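Local coordinates for sarcolemmal membrane-associated protein (Homo sapiens, PDB 6AR0) that serves as an adaptor of the STRIPAK phosphatase complex, which dephosphorylates the kinase STK3 and so inhibits Hippo signalling, at residues P2-C10 with Q18-E26; K49-L57 with L69-T78. All blocks are in the same frame, centred on the assembly; numbering follows the deposited sequence.

Interaction 1 (P2-C10 with Q18-E26); sequences PSALAIFTC and QERHVYLDE
Leu-5 turns CG anti to its backbone N (chi1 170°) and Tyr-23 turns its ring anti to the carbonyl carbon (chi1 -68°), which lays Leu-5 CD1 over one face of the phenol. The pair sits on the first beta hairpin of the FHA domain, strands 5-10 and 20-23, whose axes pass 4.7 Å apart and run antiparallel at 160°. The CH-pi contact is close, with Leu-5 CD1 3.9 Å from the centroid of the Tyr-23 ring and displaced toward the rim. Further along this face, Ile-7 and His-21 lie side by side, Ile-7 CG2 being 3.9 Å from His-21 CD2. His-21 NE2 donates in its ring plane to Glu-19 OE2, 2.8 Å away, which steadies the imidazole beside the isoleucine.

On the other face Ala-6, Phe-8, Arg-20 and Val-22 are buried. Val-22 CG2 meets the Phe-8 ring obliquely, 3.8 Å from Phe-8 CD2, and Ile-125 of strand 117-128 also touches this phenylalanine. Arg-20 leads its guanidinium away from the hairpin, and NH1 binds the carbonyls of Asn-43 and Thr-45. Two hydrogen-bonded pairs, Ala-6 with Val-22 and Phe-8 with Arg-20, join the backbones; Ala-6 N gives a nearly straight bond of 2.9 Å to Val-22 O.

Beyond the strands, Leu-24 N donates to Ala-4 O at 2.8 Å. Here Asp-25 OD1 accepts twice, from a water that itself takes the Ala-4 N-H and, from above the carboxylate plane, from Ser-3 OG at 2.6 Å.

Interaction 2 (K49-L57 with L69-T78); sequences KVLSRNHAL and LQDTKSSNGT
Val-50 O is gripped twice: Asn-76 ND2 reaches it at 2.9 Å with a nearly straight N-H (166°), close to its own amide plane, and a water donates to it while accepting from Asn-76 N. The same water binds Ser-52 OG, and a second water links that hydroxyl to Ser-75 OG.

Behind these groups the His-55 ring is locked from three directions. With CG anti to the backbone N (chi1 -167°), the imidazole swings back under the 74-78 turn. There NE2 donates at 2.8 Å to Gly-77 O, while ND1 accepts Ser-52 N at 3.0 Å, both partners in the ring plane. Ser-74 CB sits over the ring centre, 3.4 Å from the His-55 centroid. With an alanine here, Gly-77 O and Ser-52 N would probably lose their mates and the two loops would be freer to shift apart.

Asp-71 OD2 takes hydrogen bonds from Ser-74 OG at 2.7 Å and Thr-78 OG1 at 2.8 Å, while OD1 accepts Ser-74 N in an Asx motif, holding the turn in shape. Leu-57 and Gln-70 close the strand end by mutual backbone bonds.

Ser-52, His-55 and Asn-76 match the signature positions of FHA domains, so these loops, with Arg-32 bound to Leu-51 O, are consistent with the phosphothreonine-binding surface of that fold.

How the interactions relate
Interaction 1 is complete before the chain enters interaction 2; their centres are 18 Å apart, one to each side of the middle of the domain, and their nearest atoms stay about 7 Å from each other. Each pairs neighbouring strands of an antiparallel hairpin, but in different sheets of the FHA beta sandwich: strands 5-10 and 20-23 belong to the sheet that includes strand 117-128, and strands 56-61 and 66-71 to the mixed sheet with strand 28-32. Leu-24 packs on Val-58 and Phe-60, so interaction 1 links its hairpin to the second sheet, whereas interaction 2 shapes loops that probably recognise phosphorylated partners, as in related domains.

Interaction 1 (P2-C10 with Q18-E26)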
ATOM      1  N   PRO A   2     -21.177   9.363   0.126  1.00 23.54           N
ATOM      2  CA  PRO A   2     -19.797   9.769   0.407  1.00 21.14           C
ATOM      3  C   PRO A   2     -18.951   8.633   0.937  1.00 19.23           C
ATOM      4  O   PRO A   2     -19.404   7.813   1.734  1.00 20.79           O
ATOM      5  CB  PRO A   2     -19.952  10.844   1.483  1.00 24.72           C
ATOM      6  CG  PRO A   2     -21.278  10.586   2.101  1.00 33.39           C
ATOM      7  CD  PRO A   2     -22.138  10.059   0.996  1.00 34.51           C
ATOM      8  N   SER A   3     -17.703   8.612   0.497  1.00 17.12           N
ATOM      9  CA  SER A   3     -16.771   7.576   0.900  1.00 14.47           C
ATOM     10  C   SER A   3     -15.372   8.154   0.761  1.00 12.63           C
ATOM     11  O   SER A   3     -15.035   8.674  -0.310  1.00 13.38           O
ATOM     12  CB  SER A   3     -16.927   6.373  -0.040  1.00 16.66           C
ATOM     13  OG  SER A   3     -16.216   5.248   0.420  1.00 20.07           O
ATOM     14  N   ALA A   4     -14.536   8.003   1.801  1.00 12.94           N
ATOM     15  CA  ALA A   4     -13.118   8.354   1.695  1.00 10.76           C
ATOM     16  C   ALA A   4     -12.449   7.475   0.645  1.00  9.81           C
ATOM     17  O   ALA A   4     -12.832   6.325   0.429  1.00 10.25           O
ATOM     18  CB  ALA A   4     -12.405   8.175   3.036  1.00 11.82           C
ATOM     19  N   LEU A   5     -11.419   8.017   0.008  1.00  8.91           N
ATOM     20  CA  LEU A   5     -10.844   7.396  -1.175  1.00  8.24           C
ATOM     21  C   LEU A   5      -9.326   7.517  -1.152  1.00  7.44           C
ATOM     22  O   LEU A   5      -8.779   8.593  -0.877  1.00  7.60           O
ATOM     23  CB  LEU A   5     -11.371   8.097  -2.440  1.00  8.70           C
ATOM     24  CG  LEU A   5     -10.736   7.762  -3.788  1.00  8.59           C
ATOM     25  CD1 LEU A   5     -10.948   6.298  -4.154  1.00  9.66           C
ATOM     26  CD2 LEU A   5     -11.281   8.672  -4.869  1.00 11.54           C
ATOM     27  N   ALA A   6      -8.660   6.416  -1.487  1.00  7.12           N
ATOM     28  CA  ALA A   6      -7.231   6.388  -1.772  1.00  6.74           C
ATOM     29  C   ALA A   6      -7.037   5.955  -3.214  1.00  7.92           C
ATOM     30  O   ALA A   6      -7.509   4.881  -3.612  1.00  8.55           O
ATOM     31  CB  ALA A   6      -6.507   5.397  -0.865  1.00  7.72           C
ATOM     32  N   ILE A   7      -6.338   6.774  -3.992  1.00  6.84           N
ATOM     33  CA  ILE A   7      -5.975   6.428  -5.359  1.00  7.30           C
ATOM     34  C   ILE A   7      -4.511   6.026  -5.371  1.00  6.94           C
ATOM     35  O   ILE A   7      -3.650   6.798  -4.944  1.00  8.34           O
ATOM     36  CB  ILE A   7      -6.221   7.597  -6.325  1.00  8.17           C
ATOM     37  CG1 ILE A   7      -7.714   7.967  -6.361  1.00  9.29           C
ATOM     38  CG2 ILE A   7      -5.708   7.238  -7.723  1.00  8.79           C
ATOM     39  CD1 ILE A   7      -8.059   9.124  -7.287  1.00 11.00           C
ATOM     40  N   PHE A   8      -4.240   4.814  -5.843  1.00  7.30           N
ATOM     41  CA  PHE A   8      -2.883   4.285  -5.975  1.00  7.50           C
ATOM     42  C   PHE A   8      -2.491   4.321  -7.446  1.00  7.55           C
ATOM     43  O   PHE A   8      -3.165   3.704  -8.271  1.00  8.62           O
ATOM     44  CB  PHE A   8      -2.814   2.815  -5.543  1.00  8.12           C
ATOM     45  CG  PHE A   8      -3.007   2.558  -4.069  1.00  8.55           C
ATOM     46  CD1 PHE A   8      -1.937   2.177  -3.293  1.00 10.67           C
ATOM     47  CD2 PHE A   8      -4.263   2.608  -3.477  1.00  8.94           C
ATOM     48  CE1 PHE A   8      -2.100   1.891  -1.951  1.00 13.61           C
ATOM     49  CE2 PHE A   8      -4.435   2.318  -2.123  1.00 10.41           C
ATOM     50  CZ  PHE A   8      -3.351   1.954  -1.373  1.00 12.14           C
ATOM     51  N   THR A   9      -1.403   5.026  -7.779  1.00  7.88           N
ATOM     52  CA  THR A   9      -0.887   5.051  -9.141  1.00  8.44           C
ATOM     53  C   THR A   9       0.520   4.480  -9.173  1.00  8.34           C
ATOM     54  O   THR A   9       1.327   4.702  -8.268  1.00 10.93           O
ATOM     55  CB  THR A   9      -0.896   6.467  -9.725  1.00  9.86           C
ATOM     56  OG1 THR A   9      -0.221   7.368  -8.860  1.00 15.68           O
ATOM     57  CG2 THR A   9      -2.315   6.938  -9.895  1.00 14.47           C
ATOM     58  N   CYS A  10       0.825   3.759 -10.238  1.00  9.16           N
ATOM     59  CA  CYS A  10       2.062   3.000 -10.353  1.00  9.08           C
ATOM     60  C   CYS A  10       3.232   3.902 -10.729  1.00  9.84           C
ATOM     61  O   CYS A  10       3.203   4.564 -11.774  1.00 14.10           O
ATOM     62  CB  CYS A  10       1.826   1.948 -11.431  1.00 10.61           C
ATOM     63  SG  CYS A  10       3.146   0.809 -11.784  1.00 12.01           S
ATOM     64  N   GLN A  18      -2.239  -1.692 -12.430  1.00  9.86           N
ATOM     65  CA  GLN A  18      -3.165  -0.688 -12.926  1.00  9.94           C
ATOM     66  C   GLN A  18      -3.728   0.138 -11.774  1.00  9.21           C
ATOM     67  O   GLN A  18      -3.949  -0.368 -10.669  1.00  9.20           O
ATOM     68  CB  GLN A  18      -4.299  -1.338 -13.722  1.00 12.88           C
ATOM     69  CG  GLN A  18      -3.819  -2.145 -14.922  1.00 17.36           C
ATOM     70  CD  GLN A  18      -2.970  -1.324 -15.887  1.00 29.31           C
ATOM     71  OE1 GLN A  18      -3.394  -0.270 -16.367  1.00 27.61           O
ATOM     72  NE2 GLN A  18      -1.763  -1.807 -16.175  1.00 34.77           N
ATOM     73  N   GLU A  19      -3.982   1.409 -12.060  1.00  9.68           N
ATOM     74  CA  GLU A  19      -4.410   2.372 -11.053  1.00  9.09           C
ATOM     75  C   GLU A  19      -5.608   1.860 -10.263  1.00  9.08           C
ATOM     76  O   GLU A  19      -6.570   1.323 -10.827  1.00 10.12           O
ATOM     77  CB  GLU A  19      -4.772   3.672 -11.769  1.00 10.98           C
ATOM     78  CG  GLU A  19      -5.327   4.765 -10.884  1.00 11.26           C
ATOM     79  CD  GLU A  19      -5.505   6.066 -11.649  1.00 12.77           C
ATOM     80  OE1 GLU A  19      -4.743   6.303 -12.617  1.00 16.94           O
ATOM     81  OE2 GLU A  19      -6.415   6.838 -11.307  1.00 13.82           O
ATOM     82  N   ARG A  20      -5.569   2.080  -8.947  1.00  7.75           N
ATOM     83  CA  ARG A  20      -6.604   1.604  -8.041  1.00  7.66           C
ATOM     84  C   ARG A  20      -7.353   2.785  -7.441  1.00  7.91           C
ATOM     85  O   ARG A  20      -6.740   3.773  -7.029  1.00  8.41           O
ATOM     86  CB  ARG A  20      -6.013   0.759  -6.910  1.00  7.87           C
ATOM     87  CG  ARG A  20      -5.064  -0.327  -7.375  1.00  8.17           C
ATOM     88  CD  ARG A  20      -5.759  -1.331  -8.298  1.00  8.34           C
ATOM     89  NE  ARG A  20      -4.839  -2.370  -8.755  1.00  8.63           N
ATOM     90  CZ  ARG A  20      -4.518  -3.468  -8.064  1.00  8.16           C
ATOM     91  NH1 ARG A  20      -5.053  -3.711  -6.882  1.00  8.75           N
ATOM     92  NH2 ARG A  20      -3.644  -4.325  -8.559  1.00  9.24           N
ATOM     93  N   HIS A  21      -8.677   2.675  -7.406  1.00  7.62           N
ATOM     94  CA  HIS A  21      -9.561   3.631  -6.741  1.00  7.88           C
ATOM     95  C   HIS A  21     -10.162   2.893  -5.553  1.00  7.46           C
ATOM     96  O   HIS A  21     -11.157   2.189  -5.695  1.00  8.55           O
ATOM     97  CB  HIS A  21     -10.655   4.153  -7.689  1.00  8.36           C
ATOM     98  CG  HIS A  21     -10.122   4.972  -8.820  1.00  9.38           C
ATOM     99  ND1 HIS A  21     -10.929   5.498  -9.809  1.00 10.72           N
ATOM    100  CD2 HIS A  21      -8.857   5.350  -9.113  1.00 10.22           C
ATOM    101  CE1 HIS A  21     -10.172   6.175 -10.658  1.00 10.24           C
ATOM    102  NE2 HIS A  21      -8.915   6.110 -10.252  1.00  9.85           N
ATOM    103  N   VAL A  22      -9.517   3.022  -4.398  1.00  7.33           N
ATOM    104  CA  VAL A  22      -9.807   2.191  -3.227  1.00  7.61           C
ATOM    105  C   VAL A  22     -10.602   3.023  -2.230  1.00  6.90           C
ATOM    106  O   VAL A  22     -10.052   3.900  -1.562  1.00  8.49           O
ATOM    107  CB  VAL A  22      -8.524   1.648  -2.578  1.00  7.92           C
ATOM    108  CG1 VAL A  22      -8.861   0.767  -1.375  1.00  9.28           C
ATOM    109  CG2 VAL A  22      -7.681   0.879  -3.582  1.00  8.90           C
ATOM    110  N   TYR A  23     -11.887   2.728  -2.093  1.00  8.21           N
ATOM    111  CA  TYR A  23     -12.715   3.401  -1.108  1.00  8.12           C
ATOM    112  C   TYR A  23     -12.485   2.805   0.275  1.00  8.57           C
ATOM    113  O   TYR A  23     -12.289   1.596   0.436  1.00 10.59           O
ATOM    114  CB  TYR A  23     -14.181   3.321  -1.528  1.00  8.84           C
ATOM    115  CG  TYR A  23     -14.428   4.144  -2.760  1.00  9.57           C
ATOM    116  CD1 TYR A  23     -14.551   5.519  -2.669  1.00 10.82           C
ATOM    117  CD2 TYR A  23     -14.503   3.556  -4.021  1.00 10.90           C
ATOM    118  CE1 TYR A  23     -14.755   6.291  -3.802  1.00 12.42           C
ATOM    119  CE2 TYR A  23     -14.709   4.324  -5.158  1.00 13.68           C
ATOM    120  CZ  TYR A  23     -14.844   5.679  -5.038  1.00 11.94           C
ATOM    121  OH  TYR A  23     -15.067   6.450  -6.162  1.00 15.11           O
ATOM    122  N   LEU A  24     -12.482   3.672   1.273  1.00  8.84           N
ATOM    123  CA  LEU A  24     -12.044   3.350   2.632  1.00  9.06           C
ATOM    124  C   LEU A  24     -13.171   3.522   3.651  1.00 11.02           C
ATOM    125  O   LEU A  24     -12.978   4.058   4.750  1.00 11.83           O
ATOM    126  CB  LEU A  24     -10.832   4.193   3.015  1.00  8.78           C
ATOM    127  CG  LEU A  24      -9.581   3.948   2.169  1.00  9.93           C
ATOM    128  CD1 LEU A  24      -8.496   4.931   2.564  1.00 13.05           C
ATOM    129  CD2 LEU A  24      -9.075   2.523   2.300  1.00 13.77           C
ATOM    130  N   ASP A  25     -14.372   3.057   3.325  1.00 11.67           N
ATOM    131  CA  ASP A  25     -15.420   2.994   4.338  1.00 11.53           C
ATOM    132  C   ASP A  25     -14.993   2.130   5.511  1.00 12.05           C
ATOM    133  O   ASP A  25     -15.460   2.339   6.638  1.00 14.75           O
ATOM    134  CB  ASP A  25     -16.713   2.431   3.746  1.00 14.99           C
ATOM    135  CG  ASP A  25     -17.427   3.407   2.833  1.00 15.85           C
ATOM    136  OD1 ASP A  25     -17.103   4.620   2.834  1.00 17.99           O
ATOM    137  OD2 ASP A  25     -18.353   2.961   2.121  1.00 19.51           O
ATOM    138  N   GLU A  26     -14.170   1.125   5.253  1.00 12.78           N
ATOM    139  CA  GLU A  26     -13.568   0.308   6.297  1.00 12.10           C
ATOM    140  C   GLU A  26     -12.134  -0.018   5.896  1.00 10.14           C
ATOM    141  O   GLU A  26     -11.738   0.200   4.747  1.00 10.23           O
ATOM    142  CB  GLU A  26     -14.365  -0.971   6.541  1.00 16.07           C
ATOM    143  CG  GLU A  26     -14.358  -1.910   5.369  1.00 22.34           C
ATOM    144  CD  GLU A  26     -15.319  -3.068   5.553  1.00 32.99           C
ATOM    145  OE1 GLU A  26     -15.460  -3.879   4.615  1.00 37.55           O
ATOM    146  OE2 GLU A  26     -15.932  -3.168   6.637  1.00 36.99           O
TER
HETATM  147  O   HOH W   1     -15.799   6.737   4.033  1.00 15.97           O

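Interaction 2 (K49-L57 with L69-T78)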
ATOM      1  N   LYS A  49       5.288 -10.915  -6.502  1.00 12.26           N
ATOM      2  CA  LYS A  49       5.831 -12.038  -5.754  1.00 12.93           C
ATOM      3  C   LYS A  49       6.285 -11.641  -4.359  1.00 12.10           C
ATOM      4  O   LYS A  49       6.225 -12.460  -3.429  1.00 14.03           O
ATOM      5  CB  LYS A  49       7.017 -12.621  -6.533  1.00 14.63           C
ATOM      6  CG  LYS A  49       7.532 -13.919  -5.967  1.00 15.62           C
ATOM      7  CD  LYS A  49       8.677 -14.487  -6.775  1.00 18.13           C
ATOM      8  CE  LYS A  49       9.164 -15.787  -6.174  1.00 20.61           C
ATOM      9  NZ  LYS A  49      10.420 -16.221  -6.812  1.00 21.32           N
ATOM     10  N   VAL A  50       6.813 -10.428  -4.209  1.00 11.30           N
ATOM     11  CA  VAL A  50       7.503 -10.052  -2.980  1.00 11.13           C
ATOM     12  C   VAL A  50       6.557  -9.596  -1.880  1.00 10.90           C
ATOM     13  O   VAL A  50       7.022  -9.338  -0.757  1.00 13.33           O
ATOM     14  CB  VAL A  50       8.620  -9.022  -3.261  1.00 11.96           C
ATOM     15  CG1 VAL A  50       9.599  -9.539  -4.322  1.00 15.87           C
ATOM     16  CG2 VAL A  50       8.046  -7.699  -3.689  1.00 13.53           C
ATOM     17  N   LEU A  51       5.251  -9.513  -2.137  1.00  9.95           N
ATOM     18  CA  LEU A  51       4.292  -9.152  -1.095  1.00  9.09           C
ATOM     19  C   LEU A  51       3.883 -10.374  -0.293  1.00 10.36           C
ATOM     20  O   LEU A  51       3.797 -11.488  -0.818  1.00 11.47           O
ATOM     21  CB  LEU A  51       3.021  -8.531  -1.673  1.00 10.04           C
ATOM     22  CG  LEU A  51       3.083  -6.999  -1.835  1.00 10.73           C
ATOM     23  CD1 LEU A  51       4.099  -6.555  -2.882  1.00 12.52           C
ATOM     24  CD2 LEU A  51       1.719  -6.434  -2.164  1.00 14.24           C
ATOM     25  N   SER A  52       3.599 -10.149   0.985  1.00 10.16           N
ATOM     26  CA  SER A  52       2.964 -11.152   1.822  1.00 10.27           C
ATOM     27  C   SER A  52       1.455 -11.176   1.571  1.00 10.68           C
ATOM     28  O   SER A  52       0.867 -10.220   1.054  1.00  9.87           O
ATOM     29  CB  SER A  52       3.259 -10.862   3.297  1.00 10.92           C
ATOM     30  OG  SER A  52       4.647 -10.933   3.558  1.00 12.31           O
ATOM     31  N   ARG A  53       0.823 -12.295   1.939  1.00 11.26           N
ATOM     32  CA  ARG A  53      -0.624 -12.405   1.788  1.00 11.64           C
ATOM     33  C   ARG A  53      -1.335 -11.343   2.611  1.00 10.79           C
ATOM     34  O   ARG A  53      -2.255 -10.674   2.123  1.00 11.49           O
ATOM     35  CB  ARG A  53      -1.085 -13.799   2.214  1.00 14.22           C
ATOM     36  CG  ARG A  53      -2.591 -14.006   2.092  1.00 16.65           C
ATOM     37  CD  ARG A  53      -3.033 -15.379   2.582  1.00 18.91           C
ATOM     38  NE  ARG A  53      -4.474 -15.568   2.396  1.00 25.93           N
ATOM     39  CZ  ARG A  53      -5.039 -16.470   1.592  1.00 29.38           C
ATOM     40  NH1 ARG A  53      -4.307 -17.322   0.882  1.00 30.41           N
ATOM     41  NH2 ARG A  53      -6.361 -16.528   1.506  1.00 29.25           N
ATOM     42  N   ASN A  54      -0.918 -11.174   3.863  1.00 11.43           N
ATOM     43  CA  ASN A  54      -1.443 -10.148   4.757  1.00 11.40           C
ATOM     44  C   ASN A  54      -0.299  -9.173   5.010  1.00 10.74           C
ATOM     45  O   ASN A  54       0.427  -9.266   5.994  1.00 11.90           O
ATOM     46  CB  ASN A  54      -1.948 -10.766   6.046  1.00 13.50           C
ATOM     47  CG  ASN A  54      -2.933 -11.884   5.800  1.00 20.46           C
ATOM     48  OD1 ASN A  54      -3.926 -11.702   5.105  1.00 23.47           O
ATOM     49  ND2 ASN A  54      -2.651 -13.056   6.352  1.00 27.41           N
ATOM     50  N   HIS A  55      -0.116  -8.248   4.074  1.00  9.46           N
ATOM     51  CA  HIS A  55       1.086  -7.427   4.051  1.00  8.51           C
ATOM     52  C   HIS A  55       0.938  -6.155   4.883  1.00  8.10           C
ATOM     53  O   HIS A  55       1.802  -5.830   5.704  1.00  8.42           O
ATOM     54  CB  HIS A  55       1.417  -7.096   2.592  1.00  8.56           C
ATOM     55  CG  HIS A  55       2.778  -6.533   2.406  1.00  8.01           C
ATOM     56  ND1 HIS A  55       3.815  -7.260   1.865  1.00  9.05           N
ATOM     57  CD2 HIS A  55       3.285  -5.326   2.737  1.00  8.54           C
ATOM     58  CE1 HIS A  55       4.899  -6.511   1.856  1.00  8.93           C
ATOM     59  NE2 HIS A  55       4.604  -5.335   2.380  1.00  9.49           N
ATOM     60  N   ALA A  56      -0.155  -5.433   4.672  1.00  7.84           N
ATOM     61  CA  ALA A  56      -0.377  -4.166   5.350  1.00  7.66           C
ATOM     62  C   ALA A  56      -1.879  -3.908   5.384  1.00  7.67           C
ATOM     63  O   ALA A  56      -2.684  -4.680   4.853  1.00  8.16           O
ATOM     64  CB  ALA A  56       0.412  -3.035   4.676  1.00  8.38           C
ATOM     65  N   LEU A  57      -2.245  -2.821   6.051  1.00  8.02           N
ATOM     66  CA  LEU A  57      -3.622  -2.401   6.215  1.00  7.75           C
ATOM     67  C   LEU A  57      -3.665  -0.892   6.056  1.00  7.20           C
ATOM     68  O   LEU A  57      -2.811  -0.196   6.602  1.00  7.71           O
ATOM     69  CB  LEU A  57      -4.067  -2.796   7.620  1.00  9.61           C
ATOM     70  CG  LEU A  57      -5.554  -2.774   7.956  1.00 11.47           C
ATOM     71  CD1 LEU A  57      -6.332  -3.764   7.106  1.00 12.12           C
ATOM     72  CD2 LEU A  57      -5.743  -3.070   9.429  1.00 14.09           C
ATOM     73  N   LEU A  69      -1.501   3.831   7.493  1.00  6.81           N
ATOM     74  CA  LEU A  69      -0.961   2.601   6.945  1.00  6.86           C
ATOM     75  C   LEU A  69      -0.250   1.845   8.058  1.00  7.01           C
ATOM     76  O   LEU A  69       0.466   2.447   8.869  1.00  8.75           O
ATOM     77  CB  LEU A  69       0.029   2.950   5.828  1.00  7.50           C
ATOM     78  CG  LEU A  69       0.711   1.819   5.067  1.00  7.26           C
ATOM     79  CD1 LEU A  69      -0.307   0.958   4.343  1.00  8.79           C
ATOM     80  CD2 LEU A  69       1.725   2.385   4.080  1.00  8.41           C
ATOM     81  N   GLN A  70      -0.452   0.530   8.116  1.00  7.32           N
ATOM     82  CA  GLN A  70       0.185  -0.306   9.120  1.00  7.74           C
ATOM     83  C   GLN A  70       0.731  -1.560   8.461  1.00  7.60           C
ATOM     84  O   GLN A  70       0.010  -2.244   7.724  1.00  8.50           O
ATOM     85  CB  GLN A  70      -0.829  -0.693  10.197  1.00  8.90           C
ATOM     86  CG  GLN A  70      -0.245  -1.528  11.299  1.00 10.28           C
ATOM     87  CD  GLN A  70      -1.247  -1.767  12.390  1.00 13.52           C
ATOM     88  OE1 GLN A  70      -2.445  -1.910  12.128  1.00 15.57           O
ATOM     89  NE2 GLN A  70      -0.778  -1.796  13.624  1.00 14.43           N
ATOM     90  N   ASP A  71       1.984  -1.890   8.753  1.00  7.82           N
ATOM     91  CA  ASP A  71       2.559  -3.146   8.292  1.00  7.90           C
ATOM     92  C   ASP A  71       2.094  -4.261   9.223  1.00  9.45           C
ATOM     93  O   ASP A  71       2.224  -4.145  10.447  1.00 10.03           O
ATOM     94  CB  ASP A  71       4.086  -3.054   8.292  1.00  9.23           C
ATOM     95  CG  ASP A  71       4.739  -4.292   7.736  1.00  9.22           C
ATOM     96  OD1 ASP A  71       4.548  -5.375   8.329  1.00 10.21           O
ATOM     97  OD2 ASP A  71       5.409  -4.157   6.684  1.00  9.28           O
ATOM     98  N   THR A  72       1.516  -5.315   8.653  1.00  9.26           N
ATOM     99  CA  THR A  72       0.985  -6.436   9.438  1.00 11.09           C
ATOM    100  C   THR A  72       1.898  -7.661   9.341  1.00 10.19           C
ATOM    101  O   THR A  72       1.501  -8.744   8.918  1.00 12.45           O
ATOM    102  CB  THR A  72      -0.444  -6.755   8.998  1.00 10.40           C
ATOM    103  OG1 THR A  72      -0.463  -7.100   7.609  1.00 10.29           O
ATOM    104  CG2 THR A  72      -1.360  -5.581   9.218  1.00 11.59           C
ATOM    105  N   LYS A  73       3.146  -7.483   9.774  1.00 11.09           N
ATOM    106  CA  LYS A  73       4.138  -8.559   9.790  1.00 12.51           C
ATOM    107  C   LYS A  73       4.520  -9.009   8.379  1.00 11.46           C
ATOM    108  O   LYS A  73       4.670 -10.205   8.120  1.00 12.76           O
ATOM    109  CB  LYS A  73       3.680  -9.753  10.641  1.00 12.85           C
ATOM    110  CG  LYS A  73       3.231  -9.366  12.036  1.00 15.00           C
ATOM    111  CD  LYS A  73       2.977 -10.579  12.908  1.00 18.38           C
ATOM    112  CE  LYS A  73       2.481 -10.173  14.289  1.00 24.62           C
ATOM    113  NZ  LYS A  73       1.100  -9.610  14.264  1.00 33.98           N
ATOM    114  N   SER A  74       4.699  -8.061   7.464  1.00 11.29           N
ATOM    115  CA  SER A  74       5.141  -8.425   6.128  1.00 10.86           C
ATOM    116  C   SER A  74       6.548  -9.001   6.198  1.00 11.63           C
ATOM    117  O   SER A  74       7.369  -8.608   7.032  1.00 12.63           O
ATOM    118  CB  SER A  74       5.142  -7.220   5.185  1.00 10.35           C
ATOM    119  OG  SER A  74       6.250  -6.368   5.422  1.00 10.50           O
ATOM    120  N   SER A  75       6.839  -9.922   5.282  1.00 11.85           N
ATOM    121  CA  SER A  75       8.186 -10.469   5.205  1.00 13.64           C
ATOM    122  C   SER A  75       9.184  -9.439   4.703  1.00 12.84           C
ATOM    123  O   SER A  75      10.306  -9.362   5.226  1.00 16.29           O
ATOM    124  CB  SER A  75       8.204 -11.689   4.292  1.00 16.33           C
ATOM    125  OG  SER A  75       7.325 -12.689   4.769  1.00 20.09           O
ATOM    126  N   ASN A  76       8.810  -8.648   3.689  1.00 12.10           N
ATOM    127  CA  ASN A  76       9.783  -7.854   2.941  1.00 12.25           C
ATOM    128  C   ASN A  76       9.656  -6.348   3.110  1.00 12.32           C
ATOM    129  O   ASN A  76      10.453  -5.606   2.508  1.00 13.00           O
ATOM    130  CB  ASN A  76       9.761  -8.227   1.457  1.00 12.98           C
ATOM    131  CG  ASN A  76      10.232  -9.638   1.224  1.00 14.13           C
ATOM    132  OD1 ASN A  76      11.192 -10.099   1.850  1.00 15.30           O
ATOM    133  ND2 ASN A  76       9.555 -10.341   0.333  1.00 15.33           N
ATOM    134  N   GLY A  77       8.689  -5.869   3.877  1.00 10.31           N
ATOM    135  CA  GLY A  77       8.701  -4.475   4.276  1.00 10.01           C
ATOM    136  C   GLY A  77       7.594  -3.640   3.655  1.00  9.10           C
ATOM    137  O   GLY A  77       7.065  -3.946   2.581  1.00  9.03           O
ATOM    138  N   THR A  78       7.241  -2.573   4.361  1.00  8.74           N
ATOM    139  CA  THR A  78       6.353  -1.524   3.889  1.00  8.01           C
ATOM    140  C   THR A  78       7.048  -0.205   4.165  1.00  7.98           C
ATOM    141  O   THR A  78       7.682  -0.053   5.215  1.00  9.19           O
ATOM    142  CB  THR A  78       5.019  -1.573   4.664  1.00  8.17           C
ATOM    143  OG1 THR A  78       4.401  -2.845   4.465  1.00  9.41           O
ATOM    144  CG2 THR A  78       4.051  -0.498   4.202  1.00  9.53           C
TER
HETATM  145  O   HOH W   2       6.553  -9.314   2.055  1.00 11.40           O
HETATM  146  O   HOH W   3       4.827 -13.683   3.784  1.00 27.75           O
HETATM  147  O   HOH W   4       2.123 -11.191   7.097  1.00 18.76           O
HETATM  148  O   HOH W   5      -2.734  -7.287   6.083  1.00 11.13           O